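Putative angiotensinogen (Lampetra fluviatilis, PDB 5INW) probably inhibits serine proteases as a heparin-binding serpin, heparin promoting its inhibition of thrombin through a template mechanism. Local coordinates at residues S83-L97 with K321-E333. The protein carries 1 engineered substitution. Residues are numbered along the deposited sequence; the frame is centred on the assembly and turned at random.
Sequences SAVNGLGFRLYKQVL and KVEESVSQEQLEE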
loop_
_atom_site.group_PDB
_atom_site.type_symbol
_atom_site.label_atom_id
_atom_site.label_comp_id
_atom_site.label_asym_id
_atom_site.label_seq_id
_atom_site.Cartn_x
_atom_site.Cartn_y
_atom_site.Cartn_z
ATOM N N SER A 83 -8.449 10.325 -2.922
ATOM C CA SER A 83 -8.417 10.056 -4.394
ATOM C C SER A 83 -7.129 10.490 -5.050
ATOM O O SER A 83 -6.779 9.933 -6.064
ATOM C CB SER A 83 -9.569 10.735 -5.116
ATOM O OG SER A 83 -9.695 12.049 -4.617
ATOM N N ALA A 84 -6.451 11.485 -4.469
ATOM C CA ALA A 84 -5.117 11.856 -4.878
ATOM C C ALA A 84 -4.185 10.728 -4.624
ATOM O O ALA A 84 -3.382 10.395 -5.481
ATOM C CB ALA A 84 -4.622 13.091 -4.133
ATOM N N VAL A 85 -4.289 10.166 -3.425
ATOM C CA VAL A 85 -3.435 9.072 -2.981
ATOM C C VAL A 85 -3.771 7.860 -3.790
ATOM O O VAL A 85 -2.881 7.164 -4.228
ATOM C CB VAL A 85 -3.588 8.803 -1.466
ATOM C CG1 VAL A 85 -2.977 7.493 -1.051
ATOM C CG2 VAL A 85 -2.915 9.914 -0.687
ATOM N N ASN A 86 -5.051 7.614 -4.011
ATOM C CA ASN A 86 -5.449 6.528 -4.895
ATOM C C ASN A 86 -4.902 6.755 -6.281
ATOM O O ASN A 86 -4.382 5.824 -6.889
ATOM C CB ASN A 86 -6.961 6.394 -4.958
ATOM C CG ASN A 86 -7.531 5.917 -3.666
ATOM O OD1 ASN A 86 -6.813 5.522 -2.727
ATOM N ND2 ASN A 86 -8.816 5.967 -3.580
ATOM N N GLY A 87 -5.005 7.994 -6.760
ATOM C CA GLY A 87 -4.466 8.383 -8.047
ATOM C C GLY A 87 -3.003 8.012 -8.195
ATOM O O GLY A 87 -2.629 7.377 -9.160
ATOM N N LEU A 88 -2.198 8.403 -7.200
ATOM C CA LEU A 88 -0.809 7.982 -7.078
ATOM C C LEU A 88 -0.680 6.447 -7.128
ATOM O O LEU A 88 0.180 5.943 -7.818
ATOM C CB LEU A 88 -0.226 8.457 -5.744
ATOM C CG LEU A 88 1.247 8.145 -5.493
ATOM C CD1 LEU A 88 2.072 9.205 -6.192
ATOM C CD2 LEU A 88 1.592 8.127 -4.024
ATOM N N GLY A 89 -1.526 5.730 -6.380
ATOM C CA GLY A 89 -1.477 4.287 -6.312
ATOM C C GLY A 89 -1.679 3.662 -7.670
ATOM O O GLY A 89 -0.917 2.794 -8.095
ATOM N N PHE A 90 -2.736 4.108 -8.359
ATOM C CA PHE A 90 -3.121 3.518 -9.643
ATOM C C PHE A 90 -2.035 3.801 -10.708
ATOM O O PHE A 90 -1.556 2.911 -11.401
ATOM C CB PHE A 90 -4.481 4.038 -10.053
ATOM C CG PHE A 90 -5.630 3.530 -9.215
ATOM C CD1 PHE A 90 -5.794 2.166 -8.923
ATOM C CD2 PHE A 90 -6.614 4.421 -8.747
ATOM C CE1 PHE A 90 -6.908 1.709 -8.165
ATOM C CE2 PHE A 90 -7.699 3.974 -7.978
ATOM C CZ PHE A 90 -7.847 2.626 -7.679
ATOM N N ARG A 91 -1.595 5.042 -10.763
ATOM C CA ARG A 91 -0.471 5.390 -11.590
ATOM C C ARG A 91 0.718 4.472 -11.299
ATOM O O ARG A 91 1.399 4.022 -12.218
ATOM C CB ARG A 91 -0.125 6.882 -11.444
ATOM C CG ARG A 91 -0.964 7.761 -12.379
ATOM C CD ARG A 91 -1.279 9.156 -11.846
ATOM N NE ARG A 91 -0.107 9.785 -11.212
ATOM C CZ ARG A 91 -0.117 10.575 -10.123
ATOM N NH1 ARG A 91 -1.257 10.908 -9.495
ATOM N NH2 ARG A 91 1.045 11.034 -9.647
ATOM N N LEU A 92 0.938 4.149 -10.044
ATOM C CA LEU A 92 2.043 3.293 -9.727
ATOM C C LEU A 92 1.750 1.898 -10.201
ATOM O O LEU A 92 2.634 1.227 -10.727
ATOM C CB LEU A 92 2.336 3.323 -8.232
ATOM C CG LEU A 92 3.368 2.332 -7.708
ATOM C CD1 LEU A 92 4.709 2.648 -8.338
ATOM C CD2 LEU A 92 3.489 2.426 -6.192
ATOM N N TYR A 93 0.514 1.463 -10.010
ATOM C CA TYR A 93 0.116 0.124 -10.429
ATOM C C TYR A 93 0.491 -0.081 -11.870
ATOM O O TYR A 93 1.050 -1.115 -12.233
ATOM C CB TYR A 93 -1.388 -0.052 -10.288
ATOM C CG TYR A 93 -1.913 -1.484 -10.334
ATOM C CD1 TYR A 93 -2.146 -2.134 -11.533
ATOM C CD2 TYR A 93 -2.257 -2.167 -9.155
ATOM C CE1 TYR A 93 -2.644 -3.422 -11.558
ATOM C CE2 TYR A 93 -2.805 -3.430 -9.180
ATOM C CZ TYR A 93 -2.984 -4.065 -10.385
ATOM O OH TYR A 93 -3.481 -5.364 -10.410
ATOM N N LYS A 94 0.162 0.915 -12.679
ATOM C CA LYS A 94 0.391 0.884 -14.097
ATOM C C LYS A 94 1.829 0.783 -14.491
ATOM O O LYS A 94 2.123 0.154 -15.473
ATOM C CB LYS A 94 -0.193 2.120 -14.728
ATOM C CG LYS A 94 -1.699 2.014 -14.834
ATOM C CD LYS A 94 -2.326 3.398 -14.994
ATOM C CE LYS A 94 -3.760 3.304 -15.500
ATOM N NZ LYS A 94 -4.515 2.178 -14.860
ATOM N N GLN A 95 2.723 1.406 -13.743
ATOM C CA GLN A 95 4.153 1.192 -13.922
ATOM C C GLN A 95 4.606 -0.220 -13.509
ATOM O O GLN A 95 5.373 -0.841 -14.221
ATOM C CB GLN A 95 4.962 2.213 -13.120
ATOM C CG GLN A 95 4.746 3.691 -13.455
ATOM C CD GLN A 95 4.972 4.048 -14.913
ATOM O OE1 GLN A 95 4.111 4.682 -15.512
ATOM N NE2 GLN A 95 6.086 3.614 -15.496
ATOM N N VAL A 96 4.122 -0.741 -12.374
ATOM C CA VAL A 96 4.452 -2.126 -11.959
ATOM C C VAL A 96 4.174 -3.174 -13.054
ATOM O O VAL A 96 4.922 -4.136 -13.163
ATOM C CB VAL A 96 3.756 -2.550 -10.625
ATOM C CG1 VAL A 96 4.036 -4.039 -10.291
ATOM C CG2 VAL A 96 4.249 -1.677 -9.467
ATOM N N LEU A 97 3.074 -3.002 -13.796
ATOM C CA LEU A 97 2.662 -3.877 -14.935
ATOM C C LEU A 97 3.684 -3.986 -16.044
ATOM O O LEU A 97 3.732 -5.005 -16.736
ATOM C CB LEU A 97 1.395 -3.341 -15.615
ATOM C CG LEU A 97 0.096 -3.391 -14.817
ATOM C CD1 LEU A 97 -1.028 -2.683 -15.557
ATOM C CD2 LEU A 97 -0.300 -4.831 -14.493
ATOM N N LYS A 321 -6.587 -5.553 -19.716
ATOM C CA LYS A 321 -7.551 -4.492 -19.992
ATOM C C LYS A 321 -8.274 -4.131 -18.717
ATOM O O LYS A 321 -8.743 -3.007 -18.584
ATOM C CB LYS A 321 -8.543 -4.899 -21.103
ATOM C CG LYS A 321 -7.847 -5.197 -22.434
ATOM C CD LYS A 321 -8.806 -5.218 -23.622
ATOM C CE LYS A 321 -9.048 -3.816 -24.172
ATOM N NZ LYS A 321 -9.914 -3.875 -25.369
ATOM N N VAL A 322 -8.359 -5.080 -17.780
ATOM C CA VAL A 322 -8.851 -4.807 -16.433
ATOM C C VAL A 322 -7.818 -3.929 -15.715
ATOM O O VAL A 322 -8.117 -2.799 -15.276
ATOM C CB VAL A 322 -9.114 -6.110 -15.656
ATOM C CG1 VAL A 322 -9.461 -5.815 -14.202
ATOM C CG2 VAL A 322 -10.240 -6.916 -16.318
ATOM N N GLU A 323 -6.585 -4.426 -15.648
ATOM C CA GLU A 323 -5.477 -3.707 -14.998
ATOM C C GLU A 323 -5.118 -2.383 -15.652
ATOM O O GLU A 323 -4.574 -1.535 -14.994
ATOM C CB GLU A 323 -4.241 -4.610 -14.896
ATOM C CG GLU A 323 -4.477 -5.730 -13.892
ATOM C CD GLU A 323 -3.292 -6.640 -13.653
ATOM O OE1 GLU A 323 -2.454 -6.812 -14.550
ATOM O OE2 GLU A 323 -3.198 -7.211 -12.555
ATOM N N GLU A 324 -5.390 -2.228 -16.953
ATOM C CA GLU A 324 -5.277 -0.929 -17.638
ATOM C C GLU A 324 -6.294 0.110 -17.184
ATOM O O GLU A 324 -5.972 1.280 -17.112
ATOM C CB GLU A 324 -5.403 -1.083 -19.157
ATOM C CG GLU A 324 -4.078 -1.273 -19.853
ATOM C CD GLU A 324 -3.169 -0.104 -19.585
ATOM O OE1 GLU A 324 -3.608 1.046 -19.862
ATOM O OE2 GLU A 324 -2.042 -0.340 -19.066
ATOM N N SER A 325 -7.525 -0.302 -16.900
ATOM C CA SER A 325 -8.598 0.646 -16.577
ATOM C C SER A 325 -8.564 1.187 -15.140
ATOM O O SER A 325 -9.290 2.163 -14.860
ATOM C CB SER A 325 -9.955 -0.000 -16.797
ATOM O OG SER A 325 -10.157 -1.014 -15.846
ATOM N N VAL A 326 -7.763 0.568 -14.244
ATOM C CA VAL A 326 -7.791 0.958 -12.835
ATOM C C VAL A 326 -7.499 2.436 -12.676
ATOM O O VAL A 326 -6.549 2.958 -13.190
ATOM C CB VAL A 326 -6.901 0.130 -11.880
ATOM C CG1 VAL A 326 -7.415 -1.297 -11.807
ATOM C CG2 VAL A 326 -5.418 0.203 -12.242
ATOM N N SER A 327 -8.377 3.098 -11.964
ATOM C CA SER A 327 -8.313 4.509 -11.772
ATOM C C SER A 327 -9.326 4.796 -10.691
ATOM O O SER A 327 -10.145 3.919 -10.289
ATOM C CB SER A 327 -8.704 5.267 -13.031
ATOM O OG SER A 327 -10.113 5.200 -13.235
ATOM N N GLN A 328 -9.254 6.023 -10.213
ATOM C CA GLN A 328 -10.226 6.511 -9.292
ATOM C C GLN A 328 -11.631 6.421 -9.942
ATOM O O GLN A 328 -12.584 5.950 -9.318
ATOM C CB GLN A 328 -9.840 7.922 -8.893
ATOM C CG GLN A 328 -10.820 8.603 -7.979
ATOM C CD GLN A 328 -10.924 7.921 -6.642
ATOM O OE1 GLN A 328 -9.976 7.286 -6.181
ATOM N NE2 GLN A 328 -12.065 8.089 -5.986
ATOM N N GLU A 329 -11.751 6.828 -11.198
ATOM C CA GLU A 329 -13.063 6.856 -11.833
ATOM C C GLU A 329 -13.615 5.427 -12.004
ATOM O O GLU A 329 -14.795 5.172 -11.729
ATOM C CB GLU A 329 -12.999 7.682 -13.124
ATOM C CG GLU A 329 -14.319 7.808 -13.908
ATOM C CD GLU A 329 -14.190 8.606 -15.210
ATOM O OE1 GLU A 329 -13.159 8.463 -15.916
ATOM O OE2 GLU A 329 -15.131 9.374 -15.547
ATOM N N GLN A 330 -12.744 4.507 -12.412
ATOM C CA GLN A 330 -13.077 3.090 -12.491
ATOM C C GLN A 330 -13.533 2.526 -11.139
ATOM O O GLN A 330 -14.508 1.741 -11.069
ATOM C CB GLN A 330 -11.889 2.256 -13.022
ATOM C CG GLN A 330 -12.258 0.814 -13.381
ATOM C CD GLN A 330 -13.514 0.733 -14.267
ATOM O OE1 GLN A 330 -13.594 1.391 -15.297
ATOM N NE2 GLN A 330 -14.499 -0.051 -13.852
ATOM N N LEU A 331 -12.814 2.895 -10.075
ATOM C CA LEU A 331 -13.209 2.482 -8.737
ATOM C C LEU A 331 -14.614 2.952 -8.426
ATOM O O LEU A 331 -15.440 2.168 -7.953
ATOM C CB LEU A 331 -12.225 2.992 -7.679
ATOM C CG LEU A 331 -12.612 2.793 -6.197
ATOM C CD1 LEU A 331 -12.733 1.307 -5.909
ATOM C CD2 LEU A 331 -11.612 3.459 -5.279
ATOM N N GLU A 332 -14.901 4.221 -8.696
ATOM C CA GLU A 332 -16.254 4.723 -8.432
ATOM C C GLU A 332 -17.278 4.003 -9.270
ATOM O O GLU A 332 -18.350 3.695 -8.765
ATOM C CB GLU A 332 -16.328 6.231 -8.599
ATOM C CG GLU A 332 -15.849 6.922 -7.330
ATOM C CD GLU A 332 -15.199 8.264 -7.551
ATOM O OE1 GLU A 332 -14.753 8.537 -8.667
ATOM O OE2 GLU A 332 -15.114 9.042 -6.593
ATOM N N GLU A 333 -16.897 3.709 -10.518
ATOM C CA GLU A 333 -17.687 2.879 -11.436
ATOM C C GLU A 333 -18.068 1.557 -10.795
ATOM O O GLU A 333 -19.246 1.315 -10.535
ATOM C CB GLU A 333 -16.958 2.622 -12.780
ATOM C CG GLU A 333 -17.353 3.551 -13.937
ATOM C CD GLU A 333 -18.730 3.249 -14.522
ATOM O OE1 GLU A 333 -19.071 2.050 -14.742
ATOM O OE2 GLU A 333 -19.480 4.218 -14.762
#
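Phe90 lays one face of its ring over the backbone that links helices 319-325 and 328-337, with Ser327 N 3.8 Å above the ring centre, while Val326 CB packs against CD1. One turn on, Lys94 reaches the same run of backbone: bent at its last torsion (chi4 40°), it brings NZ 2.7 Å from Val326 O, in the carbonyl plane on a lone pair, and 2.8 Å from Glu324 O, from above that carbonyl plane. The ammonium thus grips two backbone carbonyls, those of Glu324 and Val326. With an alanine in place of Phe90, a gap would probably open beneath the Val326-Ser327 backbone, and Val326 CB would lose the ring on which it rests. In this serpin fold the contact joins the N-terminal helix 77-96 to a helix pair over 220 residues later, and the separate C-terminal peptide runs alongside. Asn86 ND2 meets a lone pair of Gln328 OE1 at 3.1 Å, the two amides nearly coplanar, and also bonds Arg22 O of the peptide chain. Tyr93 OH donates to Glu323 OE2 (2.8 Å) from above the carboxylate plane, and Arg29 of the peptide chain forms a salt bridge with that oxygen. On the far side of the link from Phe90, Ser327 OG N-caps helix 328-337 by accepting from Gln330 N.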